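Local coordinates for periplasmic binding protein/LacI transcriptional regulator (Alkaliphilus metalliredigens, PDB 3CTP) that binds the sugar beta-D-xylulofuranose in its periplasmic-binding-protein-like core and probably regulates transcription as a DNA-binding repressor of the LacI family, at residues H166-G171 with R199-E204; K192-G197 with G234-N239. All coordinates share one frame; numbering follows the deposited sequence.

Interaction 1. Residues H166-G171 with R199-E204; sequences HLYEKG and RAKDLE
Where two neighbouring helices of the sugar-binding core run out, Tyr168 on the last turn of helix 156-169 meets Lys201 and Leu203, which follow helix 185-200. With chi1 at -168° the tyrosine ring swings out beside its own carbonyl carbon, toward Lys201. The aliphatic chain of Lys201 lies across one face of that ring: its CG sits 3.9 Å from the centroid of the Tyr168 ring, only 14° off the normal, a CH-pi contact. CB of Lys201 rests 3.8 Å from CE1 of Tyr168, and a bend at chi2 folds the chain over the ring to bring CE to the far rim, 3.8 Å from CE2 of Tyr168. The ammonium group itself is 5.5 Å from the ring centroid, so any cation-pi attraction is weak at most. Both helices finish in Schellman motifs, with Gly171 and Asp202 at positive phi as the C-prime residues; the second of these turns the chain so that Leu203 comes back to the tyrosine, its CD2 lying at the ring edge, 4.3 Å from CD1 of Tyr168. Both Lys201 and Leu203 also touch Phe164, one turn earlier on helix 156-169. At the phenol end a water in the ring plane lies 2.6 Å from OH of Tyr168 and donates to the carbonyl O of Lys201 at 2.9 Å, linking the two helix ends through a polar bridge. A leucine in place of Tyr168 would probably leave the lysine methylenes without a flat surface to lie on and this water without its phenolic partner.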
loop_
_atom_site.group_PDB
_atom_site.type_symbol
_atom_site.label_atom_id
_atom_site.label_comp_id
_atom_site.label_asym_id
_atom_site.label_seq_id
_atom_site.Cartn_x
_atom_site.Cartn_y
_atom_site.Cartn_z
ATOM N N HIS A 166 -23.670 -5.410 -14.973
ATOM C CA HIS A 166 -23.804 -6.284 -13.796
ATOM C C HIS A 166 -24.807 -5.698 -12.795
ATOM O O HIS A 166 -25.699 -6.403 -12.308
ATOM C CB HIS A 166 -22.428 -6.530 -13.163
ATOM C CG HIS A 166 -22.463 -7.411 -11.954
ATOM N ND1 HIS A 166 -22.838 -8.737 -12.005
ATOM C CD2 HIS A 166 -22.139 -7.155 -10.662
ATOM C CE1 HIS A 166 -22.775 -9.256 -10.782
ATOM N NE2 HIS A 166 -22.336 -8.317 -9.954
ATOM N N LEU A 167 -24.685 -4.407 -12.482
ATOM C CA LEU A 167 -25.646 -3.801 -11.559
ATOM C C LEU A 167 -27.058 -3.917 -12.124
ATOM O O LEU A 167 -28.004 -4.253 -11.415
ATOM C CB LEU A 167 -25.343 -2.334 -11.298
ATOM C CG LEU A 167 -24.069 -2.120 -10.484
ATOM C CD1 LEU A 167 -23.896 -0.627 -10.287
ATOM C CD2 LEU A 167 -24.151 -2.823 -9.129
ATOM N N TYR A 168 -27.223 -3.608 -13.397
ATOM C CA TYR A 168 -28.565 -3.654 -14.020
ATOM C C TYR A 168 -29.157 -5.082 -13.992
ATOM O O TYR A 168 -30.349 -5.298 -13.653
ATOM C CB TYR A 168 -28.465 -3.099 -15.457
ATOM C CG TYR A 168 -29.819 -2.826 -16.106
ATOM C CD1 TYR A 168 -30.457 -1.604 -15.937
ATOM C CD2 TYR A 168 -30.446 -3.801 -16.839
ATOM C CE1 TYR A 168 -31.718 -1.351 -16.529
ATOM C CE2 TYR A 168 -31.687 -3.557 -17.423
ATOM C CZ TYR A 168 -32.305 -2.339 -17.261
ATOM O OH TYR A 168 -33.544 -2.107 -17.846
ATOM N N GLU A 169 -28.320 -6.069 -14.304
ATOM C CA GLU A 169 -28.755 -7.477 -14.304
ATOM C C GLU A 169 -29.197 -7.881 -12.904
ATOM O O GLU A 169 -30.128 -8.694 -12.760
ATOM C CB GLU A 169 -27.620 -8.395 -14.765
ATOM C CG GLU A 169 -27.859 -9.889 -14.473
ATOM C CD GLU A 169 -26.564 -10.688 -14.294
ATOM O OE1 GLU A 169 -25.479 -10.068 -14.193
ATOM O OE2 GLU A 169 -26.633 -11.935 -14.245
ATOM N N LYS A 170 -28.563 -7.309 -11.879
ATOM C CA LYS A 170 -28.947 -7.591 -10.488
ATOM C C LYS A 170 -30.068 -6.694 -9.980
ATOM O O LYS A 170 -30.284 -6.602 -8.765
ATOM C CB LYS A 170 -27.741 -7.474 -9.542
ATOM C CG LYS A 170 -26.629 -8.489 -9.804
ATOM C CD LYS A 170 -27.181 -9.894 -10.079
ATOM C CE LYS A 170 -26.069 -10.879 -10.416
ATOM N NZ LYS A 170 -26.584 -12.104 -11.127
ATOM N N GLY A 171 -30.770 -6.032 -10.896
ATOM C CA GLY A 171 -32.004 -5.346 -10.553
ATOM C C GLY A 171 -31.876 -3.888 -10.158
ATOM O O GLY A 171 -32.869 -3.237 -9.805
ATOM N N ARG A 199 -27.407 4.629 -20.990
ATOM C CA ARG A 199 -28.168 5.243 -22.085
ATOM C C ARG A 199 -28.880 4.177 -22.900
ATOM O O ARG A 199 -30.013 4.396 -23.392
ATOM C CB ARG A 199 -27.236 6.053 -22.984
ATOM C CG ARG A 199 -26.640 7.276 -22.305
ATOM C CD ARG A 199 -27.516 8.490 -22.501
ATOM N NE ARG A 199 -27.081 9.639 -21.698
ATOM C CZ ARG A 199 -26.145 10.502 -22.068
ATOM N NH1 ARG A 199 -25.522 10.352 -23.238
ATOM N NH2 ARG A 199 -25.843 11.533 -21.279
ATOM N N ALA A 200 -28.240 3.020 -23.050
ATOM C CA ALA A 200 -28.851 1.916 -23.818
ATOM C C ALA A 200 -30.108 1.405 -23.133
ATOM O O ALA A 200 -31.014 0.899 -23.797
ATOM C CB ALA A 200 -27.860 0.790 -24.017
ATOM N N LYS A 201 -30.185 1.562 -21.816
ATOM C CA LYS A 201 -31.375 1.123 -21.064
ATOM C C LYS A 201 -32.302 2.301 -20.713
ATOM O O LYS A 201 -33.230 2.164 -19.917
ATOM C CB LYS A 201 -30.957 0.397 -19.779
ATOM C CG LYS A 201 -30.158 -0.864 -20.034
ATOM C CD LYS A 201 -30.942 -1.891 -20.864
ATOM C CE LYS A 201 -30.239 -3.247 -20.942
ATOM N NZ LYS A 201 -28.951 -3.243 -21.729
ATOM N N ASP A 202 -32.027 3.471 -21.275
ATOM C CA ASP A 202 -32.837 4.652 -20.982
ATOM C C ASP A 202 -32.918 4.944 -19.493
ATOM O O ASP A 202 -33.969 5.338 -18.971
ATOM C CB ASP A 202 -34.230 4.499 -21.589
ATOM C CG ASP A 202 -34.189 4.544 -23.097
ATOM O OD1 ASP A 202 -33.939 5.635 -23.652
ATOM O OD2 ASP A 202 -34.367 3.486 -23.727
ATOM N N LEU A 203 -31.794 4.761 -18.809
ATOM C CA LEU A 203 -31.760 4.968 -17.369
ATOM C C LEU A 203 -30.944 6.202 -17.060
ATOM O O LEU A 203 -29.853 6.344 -17.582
ATOM C CB LEU A 203 -31.132 3.760 -16.672
ATOM C CG LEU A 203 -31.449 3.529 -15.204
ATOM C CD1 LEU A 203 -32.913 3.075 -15.082
ATOM C CD2 LEU A 203 -30.492 2.495 -14.620
ATOM N N GLU A 204 -31.478 7.094 -16.231
ATOM C CA GLU A 204 -30.698 8.217 -15.747
ATOM C C GLU A 204 -29.845 7.755 -14.563
ATOM O O GLU A 204 -30.340 7.028 -13.689
ATOM C CB GLU A 204 -31.617 9.364 -15.317
ATOM C CG GLU A 204 -32.045 10.263 -16.471
ATOM C CD GLU A 204 -32.560 11.612 -16.001
ATOM O OE1 GLU A 204 -33.201 11.660 -14.930
ATOM O OE2 GLU A 204 -32.317 12.620 -16.703
HETATM O O HOH W 1 -34.286 0.352 -17.865
#

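Interaction 2. Residues K192-G197 with G234-N239; sequences KGFLDG and GIFVFN. With XLF (beta-D-xylulofuranose), chain C.
ND2 of Asn239 is gripped by two partners: it donates to the ring oxygen O5 of beta-D-xylulofuranose at 3.1 Å, with a nearly straight N-H...O angle of 168°, and to the carboxylate of Asp213. The amide oxygen OD1 is used as well, accepting from the backbone N of Ala242, so that Asn239 is the N-cap of helix 240-252. With chi1 at 69°, CG lies between the backbone N and the carbonyl carbon, and both ends of the amide are engaged, which fixes its rotation. CB of Asn239 also lies 3.4 Å from O2 of the sugar. The ring of Phe238 turns its edge to C5 of the sugar.

Asn239 stands just beyond the C-terminal end of strand 234-237, in the four-stranded parallel sheet of one lobe, and helix 185-200 packs on that sheet through Phe194 and Phe236. Their planes are inclined by 28° and their centroids are 4.9 Å apart: near-parallel rings displaced so far that they scarcely cover each other. CB of Phe236 approaches CE1 and CZ of Phe194, while the closest carbon approach between the two rings is too short to be trusted. His177 of strand 175-179 stacks on Phe236, is hydrogen-bonded through ND1 to its carbonyl O and also meets Phe194, and Phe164 comes to Phe194 edge-to-face. The chemistry thus divides along the strand: a largely aromatic cluster joins sheet to helix, while the strand's end delivers an amide whose N-H groups suit the sugar's ring oxygen and a carboxylate.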
loop_
_atom_site.group_PDB
_atom_site.type_symbol
_atom_site.label_atom_id
_atom_site.label_comp_id
_atom_site.label_asym_id
_atom_site.label_seq_id
_atom_site.Cartn_x
_atom_site.Cartn_y
_atom_site.Cartn_z
ATOM N N LYS A 192 -17.395 6.660 -19.158
ATOM C CA LYS A 192 -18.066 6.673 -20.457
ATOM C C LYS A 192 -18.708 5.308 -20.747
ATOM O O LYS A 192 -19.831 5.234 -21.277
ATOM C CB LYS A 192 -17.046 7.017 -21.536
ATOM C CG LYS A 192 -17.711 7.314 -22.884
ATOM C CD LYS A 192 -18.828 8.328 -22.704
ATOM C CE LYS A 192 -19.657 8.482 -23.975
ATOM N NZ LYS A 192 -20.864 9.318 -23.752
ATOM N N GLY A 193 -18.023 4.221 -20.401
ATOM C CA GLY A 193 -18.610 2.895 -20.687
ATOM C C GLY A 193 -19.838 2.682 -19.826
ATOM O O GLY A 193 -20.844 2.109 -20.269
ATOM N N PHE A 194 -19.759 3.131 -18.574
ATOM C CA PHE A 194 -20.888 2.962 -17.649
ATOM C C PHE A 194 -22.087 3.770 -18.140
ATOM O O PHE A 194 -23.220 3.266 -18.189
ATOM C CB PHE A 194 -20.433 3.447 -16.265
ATOM C CG PHE A 194 -21.347 3.036 -15.142
ATOM C CD1 PHE A 194 -21.244 1.780 -14.572
ATOM C CD2 PHE A 194 -22.251 3.942 -14.627
ATOM C CE1 PHE A 194 -22.066 1.408 -13.488
ATOM C CE2 PHE A 194 -23.069 3.601 -13.564
ATOM C CZ PHE A 194 -22.989 2.325 -12.994
ATOM N N LEU A 195 -21.828 5.023 -18.517
ATOM C CA LEU A 195 -22.889 5.912 -18.988
ATOM C C LEU A 195 -23.491 5.392 -20.289
ATOM O O LEU A 195 -24.721 5.392 -20.446
ATOM C CB LEU A 195 -22.320 7.320 -19.165
ATOM C CG LEU A 195 -23.287 8.356 -19.724
ATOM C CD1 LEU A 195 -24.561 8.493 -18.867
ATOM C CD2 LEU A 195 -22.523 9.684 -19.866
ATOM N N ASP A 196 -22.646 4.917 -21.207
ATOM C CA ASP A 196 -23.193 4.378 -22.464
ATOM C C ASP A 196 -24.124 3.196 -22.157
ATOM O O ASP A 196 -25.141 3.003 -22.824
ATOM C CB ASP A 196 -22.093 3.928 -23.439
ATOM C CG ASP A 196 -21.345 5.088 -24.050
ATOM O OD1 ASP A 196 -21.817 6.242 -23.901
ATOM O OD2 ASP A 196 -20.268 4.840 -24.669
ATOM N N GLY A 197 -23.755 2.374 -21.177
ATOM C CA GLY A 197 -24.652 1.283 -20.769
ATOM C C GLY A 197 -25.998 1.789 -20.272
ATOM O O GLY A 197 -27.061 1.265 -20.645
ATOM N N GLY A 234 -27.600 0.646 -6.394
ATOM C CA GLY A 234 -26.254 0.157 -6.677
ATOM C C GLY A 234 -25.312 1.328 -6.882
ATOM O O GLY A 234 -25.728 2.388 -7.356
ATOM N N ILE A 235 -24.041 1.113 -6.561
ATOM C CA ILE A 235 -23.024 2.151 -6.721
ATOM C C ILE A 235 -21.824 1.525 -7.406
ATOM O O ILE A 235 -21.347 0.467 -6.962
ATOM C CB ILE A 235 -22.565 2.658 -5.341
ATOM C CG1 ILE A 235 -23.751 3.226 -4.562
ATOM C CG2 ILE A 235 -21.504 3.768 -5.512
ATOM C CD1 ILE A 235 -23.407 3.568 -3.120
ATOM N N PHE A 236 -21.333 2.168 -8.467
ATOM C CA PHE A 236 -20.078 1.768 -9.101
ATOM C C PHE A 236 -19.036 2.797 -8.675
ATOM O O PHE A 236 -19.224 3.994 -8.911
ATOM C CB PHE A 236 -20.249 1.788 -10.645
ATOM C CG PHE A 236 -18.961 1.604 -11.436
ATOM C CD1 PHE A 236 -17.991 0.705 -11.025
ATOM C CD2 PHE A 236 -18.770 2.310 -12.641
ATOM C CE1 PHE A 236 -16.806 0.544 -11.767
ATOM C CE2 PHE A 236 -17.578 2.162 -13.392
ATOM C CZ PHE A 236 -16.609 1.258 -12.963
ATOM N N VAL A 237 -17.967 2.333 -8.025
ATOM C CA VAL A 237 -16.902 3.238 -7.591
ATOM C C VAL A 237 -15.662 3.022 -8.446
ATOM O O VAL A 237 -15.319 1.887 -8.789
ATOM C CB VAL A 237 -16.541 3.010 -6.104
ATOM C CG1 VAL A 237 -15.593 4.126 -5.642
ATOM C CG2 VAL A 237 -17.805 2.993 -5.237
ATOM N N PHE A 238 -14.995 4.113 -8.806
ATOM C CA PHE A 238 -13.963 4.045 -9.849
ATOM C C PHE A 238 -12.785 3.132 -9.558
ATOM O O PHE A 238 -12.097 2.712 -10.500
ATOM C CB PHE A 238 -13.465 5.459 -10.224
ATOM C CG PHE A 238 -12.698 6.161 -9.117
ATOM C CD1 PHE A 238 -11.303 6.084 -9.066
ATOM C CD2 PHE A 238 -13.358 6.946 -8.179
ATOM C CE1 PHE A 238 -10.625 6.745 -8.063
ATOM C CE2 PHE A 238 -12.677 7.622 -7.182
ATOM C CZ PHE A 238 -11.301 7.522 -7.131
ATOM N N ASN A 239 -12.482 2.854 -8.289
ATOM C CA ASN A 239 -11.508 1.795 -8.010
ATOM C C ASN A 239 -11.756 1.164 -6.671
ATOM O O ASN A 239 -12.651 1.594 -5.935
ATOM C CB ASN A 239 -10.042 2.263 -8.187
ATOM C CG ASN A 239 -9.603 3.242 -7.141
ATOM O OD1 ASN A 239 -10.225 3.366 -6.100
ATOM N ND2 ASN A 239 -8.496 3.967 -7.414
HETATM O O4 XLF C . -6.254 5.338 -12.959
HETATM C C4 XLF C . -7.052 4.238 -12.511
HETATM C C5 XLF C . -7.773 4.682 -11.248
HETATM O O5 XLF C . -7.146 3.982 -10.168
HETATM C C3 XLF C . -6.174 3.082 -12.062
HETATM O O3 XLF C . -6.223 1.987 -12.986
HETATM C C2 XLF C . -6.800 2.725 -10.742
HETATM O O2 XLF C . -8.001 1.949 -10.936
HETATM C C1 XLF C . -5.842 2.009 -9.812
HETATM O O1 XLF C . -6.476 1.816 -8.538
#

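The centres of interactions 1 and 2 lie 10 Å apart in the same lobe, and helix 185-200 serves both: its 192-197 portion packs on the parallel sheet, and the turn that follows it, Lys201 to Leu203, meets Tyr168 at the end of helix 156-169. Along the chain the segments interleave, 166-171, 192-197, 199-204 and 234-239, as expected when successive helices and strands of an alpha/beta lobe fold back on one another. Helix 156-169 borders both contacts: Tyr168 turns to 199-204, while CD1 of Leu167 packs 4.1 Å from CZ of Phe194 and against the backbone of strand 234-237. Neighbouring residues of one helix thus tie a surface contact to the buried one.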